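Local atomic coordinates of putative arylalkylamine N-Acetyltransferase 7 (Aedes aegypti, PDB entry 4FD7), a protein that probably transfers an acetyl group from acetyl-CoA to an amine substrate, as a GNAT-family N-acetyltransferase. Residues Gly163-Leu175 and Thr186-Val200. Residues are numbered along the deposited sequence; the frame is centred on the assembly and turned at random.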
ATOM      1  N   GLY A 163      14.669   6.087   2.664  1.00 23.54           N
ATOM      2  CA  GLY A 163      14.063   5.146   3.592  1.00 21.98           C
ATOM      3  C   GLY A 163      12.638   5.492   3.949  1.00 21.40           C
ATOM      4  O   GLY A 163      12.083   4.904   4.888  1.00 20.55           O
ATOM      5  N   ILE A 164      12.036   6.418   3.199  1.00 20.35           N
ATOM      6  CA  ILE A 164      10.684   6.900   3.508  1.00 21.45           C
ATOM      7  C   ILE A 164       9.621   5.789   3.425  1.00 18.14           C
ATOM      8  O   ILE A 164       8.738   5.710   4.290  1.00 18.44           O
ATOM      9  CB  ILE A 164      10.316   8.174   2.684  1.00 21.37           C
ATOM     10  CG1 ILE A 164      10.882   9.425   3.372  1.00 23.80           C
ATOM     11  CG2 ILE A 164       8.800   8.314   2.512  1.00 22.17           C
ATOM     12  CD1 ILE A 164      11.487  10.445   2.431  1.00 24.57           C
ATOM     13  N   ALA A 165       9.739   4.904   2.435  1.00 16.51           N
ATOM     14  CA  ALA A 165       8.778   3.804   2.294  1.00 18.34           C
ATOM     15  C   ALA A 165       8.810   2.888   3.520  1.00 16.61           C
ATOM     16  O   ALA A 165       7.763   2.510   4.083  1.00 17.30           O
ATOM     17  CB  ALA A 165       9.052   3.004   1.024  1.00 19.73           C
ATOM     18  N   THR A 166      10.025   2.528   3.922  1.00 17.08           N
ATOM     19  CA  THR A 166      10.225   1.739   5.121  1.00 18.43           C
ATOM     20  C   THR A 166       9.522   2.383   6.314  1.00 16.72           C
ATOM     21  O   THR A 166       8.743   1.734   7.003  1.00 15.82           O
ATOM     22  CB  THR A 166      11.715   1.608   5.445  1.00 18.88           C
ATOM     23  OG1 THR A 166      12.384   0.948   4.363  1.00 18.35           O
ATOM     24  CG2 THR A 166      11.922   0.826   6.740  1.00 19.17           C
ATOM     25  N   GLU A 167       9.811   3.652   6.572  1.00 16.18           N
ATOM     26  CA  GLU A 167       9.211   4.302   7.742  1.00 16.71           C
ATOM     27  C   GLU A 167       7.682   4.444   7.685  1.00 15.59           C
ATOM     28  O   GLU A 167       7.002   4.371   8.733  1.00 14.55           O
ATOM     29  CB  GLU A 167       9.900   5.645   8.037  1.00 16.58           C
ATOM     30  CG  GLU A 167      11.415   5.552   8.256  1.00 18.72           C
ATOM     31  CD  GLU A 167      11.840   4.475   9.260  1.00 18.68           C
ATOM     32  OE1 GLU A 167      11.197   4.307  10.315  1.00 19.18           O
ATOM     33  OE2 GLU A 167      12.844   3.782   9.001  1.00 20.50           O
ATOM     34  N   ILE A 168       7.138   4.612   6.477  1.00 13.82           N
ATOM     35  CA  ILE A 168       5.687   4.688   6.322  1.00 13.76           C
ATOM     36  C   ILE A 168       5.082   3.324   6.690  1.00 14.24           C
ATOM     37  O   ILE A 168       4.050   3.257   7.365  1.00 14.66           O
ATOM     38  CB  ILE A 168       5.272   5.101   4.884  1.00 14.16           C
ATOM     39  CG1 ILE A 168       5.501   6.593   4.693  1.00 14.25           C
ATOM     40  CG2 ILE A 168       3.827   4.766   4.608  1.00 15.24           C
ATOM     41  CD1 ILE A 168       5.469   7.028   3.255  1.00 14.62           C
ATOM     42  N   LEU A 169       5.728   2.241   6.257  1.00 13.26           N
ATOM     43  CA  LEU A 169       5.283   0.916   6.688  1.00 13.95           C
ATOM     44  C   LEU A 169       5.461   0.709   8.184  1.00 13.79           C
ATOM     45  O   LEU A 169       4.679   0.002   8.812  1.00 13.48           O
ATOM     46  CB  LEU A 169       6.054  -0.183   5.977  1.00 12.94           C
ATOM     47  CG  LEU A 169       5.819  -0.306   4.476  1.00 14.18           C
ATOM     48  CD1 LEU A 169       6.783  -1.297   3.901  1.00 14.98           C
ATOM     49  CD2 LEU A 169       4.374  -0.735   4.203  1.00 13.79           C
ATOM     50  N   ARG A 170       6.525   1.267   8.753  1.00 13.28           N
ATOM     51  CA  ARG A 170       6.792   1.021  10.155  1.00 14.75           C
ATOM     52  C   ARG A 170       5.688   1.643  10.991  1.00 13.78           C
ATOM     53  O   ARG A 170       5.326   1.121  12.055  1.00 14.88           O
ATOM     54  CB  ARG A 170       8.181   1.543  10.586  1.00 14.91           C
ATOM     55  CG  ARG A 170       8.647   0.896  11.887  1.00 16.31           C
ATOM     56  CD  ARG A 170       9.861   1.619  12.479  1.00 20.05           C
ATOM     57  NE  ARG A 170      10.930   1.726  11.492  1.00 20.26           N
ATOM     58  CZ  ARG A 170      11.810   0.758  11.240  1.00 21.81           C
ATOM     59  NH1 ARG A 170      11.748  -0.389  11.905  1.00 18.34           N
ATOM     60  NH2 ARG A 170      12.752   0.940  10.324  1.00 22.48           N
ATOM     61  N   ALA A 171       5.132   2.746  10.496  1.00 13.72           N
ATOM     62  CA  ALA A 171       3.986   3.388  11.166  1.00 14.80           C
ATOM     63  C   ALA A 171       2.730   2.514  11.350  1.00 13.86           C
ATOM     64  O   ALA A 171       1.814   2.890  12.085  1.00 14.57           O
ATOM     65  CB  ALA A 171       3.616   4.690  10.465  1.00 14.03           C
ATOM     66  N   ARG A 172       2.675   1.367  10.688  1.00 13.80           N
ATOM     67  CA  ARG A 172       1.520   0.483  10.812  1.00 14.59           C
ATOM     68  C   ARG A 172       1.466  -0.128  12.205  1.00 14.83           C
ATOM     69  O   ARG A 172       0.392  -0.494  12.714  1.00 15.25           O
ATOM     70  CB  ARG A 172       1.584  -0.615   9.751  1.00 12.48           C
ATOM     71  CG  ARG A 172       1.184  -0.132   8.362  1.00 11.13           C
ATOM     72  CD  ARG A 172       1.169  -1.296   7.383  1.00 11.64           C
ATOM     73  NE  ARG A 172       1.148  -0.823   5.999  1.00 12.97           N
ATOM     74  CZ  ARG A 172       1.015  -1.623   4.946  1.00 12.65           C
ATOM     75  NH1 ARG A 172       0.870  -2.936   5.113  1.00 11.31           N
ATOM     76  NH2 ARG A 172       1.012  -1.104   3.729  1.00 12.57           N
ATOM     77  N   ILE A 173       2.636  -0.215  12.826  1.00 14.36           N
ATOM     78  CA  ILE A 173       2.758  -0.848  14.129  1.00 14.67           C
ATOM     79  C   ILE A 173       1.975  -0.079  15.206  1.00 15.79           C
ATOM     80  O   ILE A 173       1.090  -0.661  15.849  1.00 15.06           O
ATOM     81  CB  ILE A 173       4.243  -1.096  14.520  1.00 15.41           C
ATOM     82  CG1 ILE A 173       4.879  -2.119  13.575  1.00 15.20           C
ATOM     83  CG2 ILE A 173       4.334  -1.570  15.935  1.00 17.48           C
ATOM     84  CD1 ILE A 173       6.372  -2.263  13.751  1.00 17.26           C
ATOM     85  N   PRO A 174       2.276   1.222  15.415  1.00 15.35           N
ATOM     86  CA  PRO A 174       1.432   1.896  16.412  1.00 14.93           C
ATOM     87  C   PRO A 174      -0.022   2.072  15.959  1.00 13.98           C
ATOM     88  O   PRO A 174      -0.912   2.020  16.807  1.00 14.84           O
ATOM     89  CB  PRO A 174       2.119   3.262  16.611  1.00 18.45           C
ATOM     90  CG  PRO A 174       2.975   3.448  15.406  1.00 16.69           C
ATOM     91  CD  PRO A 174       3.371   2.088  14.930  1.00 15.33           C
ATOM     92  N   LEU A 175      -0.268   2.260  14.665  1.00 14.44           N
ATOM     93  CA  LEU A 175      -1.646   2.407  14.177  1.00 15.29           C
ATOM     94  C   LEU A 175      -2.477   1.166  14.509  1.00 13.89           C
ATOM     95  O   LEU A 175      -3.604   1.288  14.994  1.00 14.95           O
ATOM     96  CB  LEU A 175      -1.680   2.669  12.664  1.00 16.32           C
ATOM     97  CG  LEU A 175      -3.057   2.673  11.981  1.00 15.33           C
ATOM     98  CD1 LEU A 175      -3.991   3.753  12.550  1.00 15.29           C
ATOM     99  CD2 LEU A 175      -2.923   2.829  10.471  1.00 13.02           C
ATOM    100  N   THR A 186       0.109  -7.572   3.209  1.00 13.20           N
ATOM    101  CA  THR A 186       0.002  -6.779   1.995  1.00 15.00           C
ATOM    102  C   THR A 186       0.699  -7.514   0.868  1.00 14.43           C
ATOM    103  O   THR A 186       1.603  -8.320   1.116  1.00 12.18           O
ATOM    104  CB  THR A 186       0.580  -5.349   2.242  1.00 13.84           C
ATOM    105  OG1 THR A 186      -0.375  -4.585   2.991  1.00 13.65           O
ATOM    106  CG2 THR A 186       0.895  -4.605   0.943  1.00 14.80           C
ATOM    107  N   CYS A 187       0.235  -7.301  -0.357  1.00 13.73           N
ATOM    108  CA  CYS A 187       0.962  -7.788  -1.522  1.00 13.90           C
ATOM    109  C   CYS A 187       1.964  -6.723  -1.933  1.00 15.94           C
ATOM    110  O   CYS A 187       1.575  -5.645  -2.372  1.00 15.85           O
ATOM    111  CB  CYS A 187       0.012  -8.076  -2.692  1.00 16.66           C
ATOM    112  SG  CYS A 187       0.909  -8.618  -4.163  1.00 19.33           S
ATOM    113  N   PHE A 188       3.247  -7.013  -1.736  1.00 15.41           N
ATOM    114  CA  PHE A 188       4.328  -6.145  -2.174  1.00 18.22           C
ATOM    115  C   PHE A 188       4.807  -6.619  -3.541  1.00 19.67           C
ATOM    116  O   PHE A 188       5.200  -7.777  -3.728  1.00 19.52           O
ATOM    117  CB  PHE A 188       5.448  -6.125  -1.145  1.00 16.76           C
ATOM    118  CG  PHE A 188       5.015  -5.613   0.199  1.00 17.40           C
ATOM    119  CD1 PHE A 188       4.616  -6.488   1.212  1.00 15.11           C
ATOM    120  CD2 PHE A 188       4.998  -4.255   0.452  1.00 17.01           C
ATOM    121  CE1 PHE A 188       4.218  -5.999   2.449  1.00 16.64           C
ATOM    122  CE2 PHE A 188       4.596  -3.762   1.693  1.00 17.27           C
ATOM    123  CZ  PHE A 188       4.212  -4.635   2.687  1.00 15.48           C
ATOM    124  N   THR A 189       4.753  -5.702  -4.502  1.00 17.57           N
ATOM    125  CA  THR A 189       4.771  -6.087  -5.900  1.00 18.44           C
ATOM    126  C   THR A 189       6.130  -5.935  -6.558  1.00 18.61           C
ATOM    127  O   THR A 189       6.393  -6.539  -7.597  1.00 20.81           O
ATOM    128  CB  THR A 189       3.764  -5.261  -6.675  1.00 19.97           C
ATOM    129  OG1 THR A 189       4.106  -3.874  -6.544  1.00 19.38           O
ATOM    130  CG2 THR A 189       2.357  -5.501  -6.133  1.00 18.26           C
ATOM    131  N   GLY A 190       6.993  -5.120  -5.963  1.00 22.14           N
ATOM    132  CA  GLY A 190       8.311  -4.866  -6.520  1.00 24.10           C
ATOM    133  C   GLY A 190       9.439  -5.046  -5.522  1.00 24.19           C
ATOM    134  O   GLY A 190       9.194  -5.221  -4.333  1.00 24.59           O
ATOM    135  N   PRO A 191      10.684  -4.980  -6.002  1.00 25.74           N
ATOM    136  CA  PRO A 191      11.867  -5.362  -5.223  1.00 27.71           C
ATOM    137  C   PRO A 191      12.142  -4.438  -4.032  1.00 26.69           C
ATOM    138  O   PRO A 191      12.392  -4.913  -2.921  1.00 28.22           O
ATOM    139  CB  PRO A 191      12.995  -5.262  -6.252  1.00 28.83           C
ATOM    140  CG  PRO A 191      12.541  -4.235  -7.203  1.00 29.73           C
ATOM    141  CD  PRO A 191      11.048  -4.431  -7.320  1.00 28.86           C
ATOM    142  N   ASN A 192      12.081  -3.132  -4.251  1.00 26.94           N
ATOM    143  CA  ASN A 192      12.344  -2.206  -3.162  1.00 28.24           C
ATOM    144  C   ASN A 192      11.234  -2.141  -2.107  1.00 27.73           C
ATOM    145  O   ASN A 192      11.526  -1.991  -0.921  1.00 25.35           O
ATOM    146  CB  ASN A 192      12.692  -0.823  -3.700  1.00 32.41           C
ATOM    147  CG  ASN A 192      13.957  -0.829  -4.529  1.00 32.39           C
ATOM    148  OD1 ASN A 192      14.003  -0.244  -5.609  1.00 36.73           O
ATOM    149  ND2 ASN A 192      14.988  -1.510  -4.036  1.00 32.45           N
ATOM    150  N   SER A 193       9.974  -2.267  -2.528  1.00 23.88           N
ATOM    151  CA  SER A 193       8.859  -2.315  -1.579  1.00 25.50           C
ATOM    152  C   SER A 193       8.957  -3.569  -0.705  1.00 22.61           C
ATOM    153  O   SER A 193       8.703  -3.520   0.519  1.00 20.86           O
ATOM    154  CB  SER A 193       7.504  -2.224  -2.293  1.00 23.78           C
ATOM    155  OG  SER A 193       7.322  -3.248  -3.253  1.00 22.45           O
ATOM    156  N   GLN A 194       9.354  -4.681  -1.326  1.00 23.39           N
ATOM    157  CA  GLN A 194       9.636  -5.913  -0.586  1.00 22.18           C
ATOM    158  C   GLN A 194      10.798  -5.736   0.396  1.00 22.40           C
ATOM    159  O   GLN A 194      10.739  -6.216   1.530  1.00 18.71           O
ATOM    160  CB  GLN A 194       9.894  -7.077  -1.551  1.00 21.52           C
ATOM    161  CG  GLN A 194       8.625  -7.521  -2.317  1.00 20.60           C
ATOM    162  CD  GLN A 194       8.932  -8.206  -3.635  1.00 23.36           C
ATOM    163  OE1 GLN A 194      10.084  -8.567  -3.916  1.00 24.08           O
ATOM    164  NE2 GLN A 194       7.893  -8.387  -4.463  1.00 18.55           N
ATOM    165  N   THR A 195      11.843  -5.033  -0.044  1.00 23.74           N
ATOM    166  CA  THR A 195      12.985  -4.711   0.816  1.00 24.21           C
ATOM    167  C   THR A 195      12.555  -3.902   2.045  1.00 21.92           C
ATOM    168  O   THR A 195      12.979  -4.178   3.176  1.00 23.23           O
ATOM    169  CB  THR A 195      14.060  -3.932   0.015  1.00 26.58           C
ATOM    170  OG1 THR A 195      14.584  -4.777  -1.021  1.00 27.53           O
ATOM    171  CG2 THR A 195      15.201  -3.467   0.923  1.00 29.33           C
ATOM    172  N   ALA A 196      11.699  -2.915   1.804  1.00 21.37           N
ATOM    173  CA  ALA A 196      11.192  -2.020   2.841  1.00 20.18           C
ATOM    174  C   ALA A 196      10.382  -2.810   3.859  1.00 18.73           C
ATOM    175  O   ALA A 196      10.570  -2.689   5.086  1.00 19.72           O
ATOM    176  CB  ALA A 196      10.344  -0.954   2.206  1.00 18.82           C
ATOM    177  N   ALA A 197       9.494  -3.655   3.341  1.00 17.79           N
ATOM    178  CA  ALA A 197       8.657  -4.464   4.214  1.00 16.76           C
ATOM    179  C   ALA A 197       9.526  -5.403   5.043  1.00 19.08           C
ATOM    180  O   ALA A 197       9.277  -5.616   6.231  1.00 16.83           O
ATOM    181  CB  ALA A 197       7.622  -5.236   3.396  1.00 17.32           C
ATOM    182  N   THR A 198      10.567  -5.952   4.422  1.00 18.25           N
ATOM    183  CA  THR A 198      11.471  -6.851   5.135  1.00 20.90           C
ATOM    184  C   THR A 198      12.153  -6.116   6.281  1.00 20.09           C
ATOM    185  O   THR A 198      12.172  -6.599   7.419  1.00 24.14           O
ATOM    186  CB  THR A 198      12.511  -7.472   4.187  1.00 23.45           C
ATOM    187  OG1 THR A 198      11.861  -8.445   3.350  1.00 23.73           O
ATOM    188  CG2 THR A 198      13.643  -8.148   4.977  1.00 25.15           C
ATOM    189  N   ARG A 199      12.666  -4.928   5.991  1.00 22.10           N
ATOM    190  CA  ARG A 199      13.334  -4.129   7.013  1.00 22.41           C
ATOM    191  C   ARG A 199      12.425  -3.767   8.200  1.00 23.79           C
ATOM    192  O   ARG A 199      12.896  -3.653   9.343  1.00 23.91           O
ATOM    193  CB  ARG A 199      14.022  -2.913   6.368  1.00 25.50           C
ATOM    194  CG  ARG A 199      15.143  -3.347   5.408  1.00 29.24           C
ATOM    195  CD  ARG A 199      15.891  -2.186   4.750  1.00 32.07           C
ATOM    196  NE  ARG A 199      17.144  -2.624   4.125  1.00 34.76           N
ATOM    197  CZ  ARG A 199      18.290  -2.765   4.791  1.00 37.58           C
ATOM    198  NH1 ARG A 199      18.329  -2.507   6.096  1.00 34.25           N
ATOM    199  NH2 ARG A 199      19.393  -3.160   4.164  1.00 35.69           N
ATOM    200  N   VAL A 200      11.121  -3.622   7.948  1.00 21.64           N
ATOM    201  CA  VAL A 200      10.168  -3.409   9.051  1.00 20.04           C
ATOM    202  C   VAL A 200       9.890  -4.679   9.881  1.00 21.43           C
ATOM    203  O   VAL A 200       9.450  -4.616  11.033  1.00 22.24           O
ATOM    204  CB  VAL A 200       8.860  -2.786   8.512  1.00 19.06           C
ATOM    205  CG1 VAL A 200       7.740  -2.790   9.556  1.00 20.01           C
ATOM    206  CG2 VAL A 200       9.137  -1.361   8.052  1.00 18.98           C
TER
HETATM  207  O   HOH W   1      14.352  -1.903  11.302  1.00 32.59           O
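Leu169 wedges its forked end between the strand and the helix of Thr186-Val200. With CG anti to the carbonyl carbon (chi1 -67°), the branch is sent toward both elements and its two methyls diverge: CD1 settles against the backbone of helix 191-200, 3.6 Å from Ala197 N, while CD2 meets the edge of the Phe188 ring, 3.9 Å from CE2. That ring is itself sandwiched, with Thr186 CG2 over the centre of one face and Ala197 CB over the centre of the other, so its tilt is fixed as Leu169 abuts the rim.

The axes of segments 164-170 and 191-200 come within 8.4 Å and cross at -49°, with Thr166 CA only 4.5 Å from Ala196 CA. The small alanine lets the backbones approach, and Thr166 OG1 rests 3.5 Å from Ala196 CB. One turn on, Val200 slides past Thr166 in the opposite direction; its CG2 branch presses on Thr166 O at 3.3 Å and also touches Leu169 CB and Arg170 CB.

On the side of strand 183-188, Arg172 stretches out from CG to NE and crosses Thr186 at about a right angle. Its NH1 donates to Thr186 OG1 (3.0 Å), the acceptor tilted 19° from the guanidinium plane, while Leu169 CD2 lies over one face, offset toward the rim. Ser184 also binds NH1 and Asn102 holds NH2, so several polar partners fix this buried charge. At the outer margin, Arg170 is clamped side-on to Glu167 through NE and NH2, leaving NH1 to reach Arg199 O through a water.

The arrangement joins the helix after strand 146-155 to the following strand and helix, consistent with the GNAT fold, in which the loop and helix start near Gly163 commonly bind the acetyl-CoA pyrophosphate.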